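Local coordinates for putative amidohydrolase (Unidentified, PDB 3MKV), which probably acts as a zinc-dependent prolidase of the amidohydrolase superfamily, cleaving dipeptides that end in proline, at residues Tyr230-Ala242 / Val249-Thr262. Numbering follows the deposited sequence.
With ZN (zinc ion), chain J; SO4 (sulfate ion), chain K; SO4 (sulfate ion), chain L.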
# COMPACT_ATOMS: atom_id res chain seq x y z
N TYR A 230 3.89 -2.74 35.12
CA TYR A 230 4.04 -4.18 35.10
C TYR A 230 3.04 -4.83 34.13
O TYR A 230 2.23 -4.15 33.49
CB TYR A 230 3.82 -4.74 36.52
CG TYR A 230 2.38 -4.60 36.98
CD1 TYR A 230 1.46 -5.62 36.77
CD2 TYR A 230 1.94 -3.41 37.56
CE1 TYR A 230 0.13 -5.47 37.15
CE2 TYR A 230 0.63 -3.26 37.95
CZ TYR A 230 -0.27 -4.28 37.74
OH TYR A 230 -1.58 -4.11 38.13
N VAL A 231 3.11 -6.15 34.04
CA VAL A 231 2.27 -6.93 33.15
C VAL A 231 1.37 -7.88 33.94
O VAL A 231 1.82 -8.55 34.88
CB VAL A 231 3.16 -7.74 32.17
CG1 VAL A 231 2.33 -8.75 31.36
CG2 VAL A 231 3.97 -6.80 31.24
N LEU A 232 0.10 -7.94 33.58
CA LEU A 232 -0.78 -8.96 34.13
C LEU A 232 -1.10 -9.87 32.96
O LEU A 232 -1.18 -9.41 31.82
CB LEU A 232 -2.06 -8.37 34.72
CG LEU A 232 -2.96 -7.57 33.78
CD1 LEU A 232 -4.43 -7.85 34.04
CD2 LEU A 232 -2.66 -6.07 33.88
N ALA A 233 -1.26 -11.17 33.24
CA ALA A 233 -1.38 -12.16 32.20
C ALA A 233 -2.48 -13.14 32.50
O ALA A 233 -2.52 -13.70 33.58
CB ALA A 233 -0.08 -12.90 32.02
N HIS A 234 -3.37 -13.32 31.54
CA HIS A 234 -4.42 -14.32 31.62
C HIS A 234 -3.76 -15.68 31.37
O HIS A 234 -3.07 -15.87 30.36
CB HIS A 234 -5.50 -13.95 30.59
CG HIS A 234 -6.33 -15.10 30.10
ND1 HIS A 234 -7.70 -15.15 30.28
CD2 HIS A 234 -6.01 -16.20 29.39
CE1 HIS A 234 -8.18 -16.24 29.73
NE2 HIS A 234 -7.17 -16.90 29.18
N ALA A 235 -3.92 -16.61 32.31
CA ALA A 235 -3.30 -17.95 32.23
C ALA A 235 -4.03 -18.95 33.13
O ALA A 235 -4.31 -18.66 34.29
CB ALA A 235 -1.82 -17.87 32.63
N TYR A 236 -4.33 -20.13 32.59
CA TYR A 236 -5.07 -21.15 33.35
C TYR A 236 -4.24 -22.32 33.91
O TYR A 236 -4.37 -22.65 35.09
CB TYR A 236 -6.23 -21.70 32.52
CG TYR A 236 -7.41 -20.77 32.40
CD1 TYR A 236 -8.03 -20.24 33.52
CD2 TYR A 236 -7.93 -20.44 31.15
CE1 TYR A 236 -9.11 -19.39 33.42
CE2 TYR A 236 -9.02 -19.59 31.03
CZ TYR A 236 -9.60 -19.06 32.17
OH TYR A 236 -10.68 -18.21 32.06
N THR A 237 -3.40 -22.93 33.07
CA THR A 237 -2.68 -24.16 33.44
C THR A 237 -1.31 -23.95 34.09
O THR A 237 -0.66 -22.93 33.89
CB THR A 237 -2.47 -25.08 32.23
OG1 THR A 237 -1.61 -24.43 31.29
CG2 THR A 237 -3.80 -25.42 31.56
N PRO A 238 -0.87 -24.95 34.86
CA PRO A 238 0.45 -24.84 35.49
C PRO A 238 1.53 -24.44 34.49
O PRO A 238 2.27 -23.49 34.73
CB PRO A 238 0.69 -26.25 36.05
CG PRO A 238 -0.71 -26.79 36.31
CD PRO A 238 -1.56 -26.21 35.20
N ALA A 239 1.63 -25.16 33.38
CA ALA A 239 2.64 -24.85 32.37
C ALA A 239 2.59 -23.38 31.93
O ALA A 239 3.62 -22.72 31.85
CB ALA A 239 2.45 -25.76 31.17
N ALA A 240 1.39 -22.88 31.64
CA ALA A 240 1.21 -21.50 31.18
C ALA A 240 1.43 -20.48 32.30
O ALA A 240 2.07 -19.44 32.10
CB ALA A 240 -0.16 -21.34 30.56
N ILE A 241 0.92 -20.77 33.48
CA ILE A 241 1.19 -19.94 34.63
C ILE A 241 2.69 -19.86 34.92
O ILE A 241 3.24 -18.77 35.11
CB ILE A 241 0.48 -20.49 35.85
CG1 ILE A 241 -1.04 -20.43 35.64
CG2 ILE A 241 0.93 -19.73 37.09
CD1 ILE A 241 -1.85 -21.13 36.72
N ALA A 242 3.35 -21.01 34.93
CA ALA A 242 4.77 -21.08 35.27
C ALA A 242 5.67 -20.28 34.33
O ALA A 242 6.58 -19.57 34.78
CB ALA A 242 5.22 -22.55 35.34
N VAL A 249 6.18 -11.75 34.50
CA VAL A 249 4.82 -11.27 34.70
C VAL A 249 4.51 -11.09 36.19
O VAL A 249 4.81 -11.98 36.98
CB VAL A 249 3.83 -12.26 34.08
CG1 VAL A 249 2.42 -11.93 34.47
CG2 VAL A 249 3.97 -12.26 32.57
N ARG A 250 3.90 -9.96 36.57
CA ARG A 250 3.65 -9.66 37.99
C ARG A 250 2.33 -10.20 38.58
O ARG A 250 2.31 -10.72 39.70
CB ARG A 250 3.76 -8.16 38.25
CG ARG A 250 3.61 -7.75 39.72
CD ARG A 250 4.40 -6.46 40.00
NE ARG A 250 3.97 -5.83 41.24
CZ ARG A 250 2.78 -5.27 41.43
NH1 ARG A 250 1.90 -5.27 40.44
NH2 ARG A 250 2.46 -4.73 42.60
N THR A 251 1.22 -10.06 37.85
CA THR A 251 -0.01 -10.67 38.33
C THR A 251 -0.54 -11.67 37.32
O THR A 251 -0.43 -11.46 36.11
CB THR A 251 -1.12 -9.63 38.78
OG1 THR A 251 -1.76 -9.04 37.64
CG2 THR A 251 -0.52 -8.54 39.65
N ILE A 252 -1.08 -12.77 37.85
CA ILE A 252 -1.67 -13.82 37.04
C ILE A 252 -3.18 -13.81 37.22
O ILE A 252 -3.69 -13.65 38.32
CB ILE A 252 -1.17 -15.19 37.48
CG1 ILE A 252 0.35 -15.30 37.26
CG2 ILE A 252 -1.94 -16.28 36.75
CD1 ILE A 252 0.78 -15.39 35.80
N GLU A 253 -3.90 -13.99 36.12
CA GLU A 253 -5.33 -13.81 36.13
C GLU A 253 -6.04 -15.15 36.00
O GLU A 253 -5.75 -15.93 35.09
CB GLU A 253 -5.77 -12.85 35.01
CG GLU A 253 -5.03 -11.51 35.00
CD GLU A 253 -5.16 -10.72 36.29
OE1 GLU A 253 -6.31 -10.36 36.67
OE2 GLU A 253 -4.11 -10.45 36.93
N HIS A 254 -6.96 -15.40 36.93
CA HIS A 254 -7.73 -16.64 36.95
C HIS A 254 -6.93 -17.72 37.67
O HIS A 254 -7.15 -17.98 38.86
CB HIS A 254 -8.11 -17.07 35.54
CG HIS A 254 -8.76 -15.99 34.73
ND1 HIS A 254 -9.87 -15.30 35.17
CD2 HIS A 254 -8.46 -15.48 33.51
CE1 HIS A 254 -10.23 -14.42 34.26
NE2 HIS A 254 -9.39 -14.50 33.24
N GLY A 255 -5.98 -18.34 36.96
CA GLY A 255 -5.12 -19.36 37.56
C GLY A 255 -5.89 -20.59 38.02
O GLY A 255 -5.48 -21.27 38.95
N ASN A 256 -6.99 -20.88 37.33
CA ASN A 256 -7.93 -21.92 37.75
C ASN A 256 -7.33 -23.31 37.96
O ASN A 256 -7.62 -23.97 38.96
CB ASN A 256 -9.09 -22.02 36.76
CG ASN A 256 -10.05 -20.85 36.86
OD1 ASN A 256 -9.65 -19.68 36.82
ND2 ASN A 256 -11.33 -21.17 36.97
N LEU A 257 -6.52 -23.76 37.00
CA LEU A 257 -6.00 -25.12 37.03
C LEU A 257 -4.59 -25.18 37.62
O LEU A 257 -3.83 -26.10 37.36
CB LEU A 257 -6.00 -25.71 35.62
CG LEU A 257 -7.41 -25.79 35.03
CD1 LEU A 257 -7.40 -26.17 33.56
CD2 LEU A 257 -8.27 -26.76 35.84
N ILE A 258 -4.25 -24.18 38.42
CA ILE A 258 -2.94 -24.15 39.04
C ILE A 258 -2.79 -25.37 39.95
O ILE A 258 -3.78 -25.90 40.46
CB ILE A 258 -2.74 -22.85 39.85
CG1 ILE A 258 -1.29 -22.72 40.31
CG2 ILE A 258 -3.69 -22.80 41.04
CD1 ILE A 258 -0.95 -21.33 40.81
N ASP A 259 -1.55 -25.79 40.15
CA ASP A 259 -1.26 -26.91 41.04
C ASP A 259 -0.32 -26.49 42.17
O ASP A 259 0.35 -25.46 42.08
CB ASP A 259 -0.68 -28.08 40.26
CG ASP A 259 0.67 -27.76 39.64
OD1 ASP A 259 1.17 -26.63 39.85
OD2 ASP A 259 1.22 -28.63 38.94
N ASP A 260 -0.27 -27.30 43.23
CA ASP A 260 0.58 -27.02 44.38
C ASP A 260 1.96 -26.53 43.96
O ASP A 260 2.47 -25.53 44.49
CB ASP A 260 0.73 -28.27 45.23
CG ASP A 260 -0.58 -28.73 45.82
OD1 ASP A 260 -1.06 -29.82 45.42
OD2 ASP A 260 -1.15 -28.01 46.67
N GLU A 261 2.57 -27.24 43.02
CA GLU A 261 3.93 -26.95 42.60
C GLU A 261 4.07 -25.56 41.96
O GLU A 261 5.05 -24.85 42.21
CB GLU A 261 4.43 -28.03 41.65
CG GLU A 261 5.86 -27.79 41.17
CD GLU A 261 6.23 -28.64 39.96
OE1 GLU A 261 6.90 -28.10 39.06
OE2 GLU A 261 5.84 -29.83 39.92
N THR A 262 3.09 -25.18 41.14
CA THR A 262 3.10 -23.88 40.50
C THR A 262 2.69 -22.81 41.50
O THR A 262 3.23 -21.70 41.49
CB THR A 262 2.15 -23.84 39.30
OG1 THR A 262 2.41 -24.95 38.44
CG2 THR A 262 2.35 -22.56 38.50
ZN ZN J . -9.07 -13.34 31.12
S SO4 K . -12.25 -16.33 29.67
O1 SO4 K . -13.13 -16.50 30.83
O2 SO4 K . -11.35 -17.47 29.57
O3 SO4 K . -13.06 -16.25 28.45
O4 SO4 K . -11.47 -15.10 29.84
S SO4 L . 5.52 -6.01 44.70
O1 SO4 L . 4.20 -5.41 44.52
O2 SO4 L . 6.33 -5.16 45.57
O3 SO4 L . 5.36 -7.32 45.31
O4 SO4 L . 6.20 -6.12 43.41
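Arg-250 lies against the ring of Tyr-230. Arg-250 CB packs on Tyr-230 CD1 at 3.7 Å, and its CD passes Tyr-230 CB. CG stands anti to the backbone N (chi1 -176°), and the straight chain beyond it carries the guanidinium to a sulfate, probably picked up from the crystallisation liquor. Arg-250 NE donates to O4 of this sulfate at 3.1 Å, with the N-H nearly straight on (168°). NH2 holds O1 of the same ion. NH1 turns back over the centre of the Tyr-230 ring and also bonds Val-362 O. This is a cation-pi contact: Arg-250 CZ lies 4.5 Å from the centroid of the Tyr-230 ring.

Beyond this pair, strands 232-235 and 251-254 run parallel, joined by the right-handed beta-alpha-beta crossover of the amidohydrolase TIM barrel. Ala-233 N bonds Thr-251 O, and Ala-233 O accepts from Glu-253 N at 2.9 Å.

At the C-terminal strand ends, His-234 ND1 and His-254 NE2 bind the same zinc ion, both at 2.4 Å, and carboxylated Lys-193 completes the site. The planes of the two imidazoles are 84° apart. Thr-276 OG1 bonds His-254 ND1 and Gly-198 O bonds His-234 NE2; with the zinc bonds, these fix both ring rotations. Tyr-236 CE1 presses on His-254 CB at 3.3 Å. On the helix side of the strands, Ile-241 CD1 packs on Ile-258 CB at 3.7 Å.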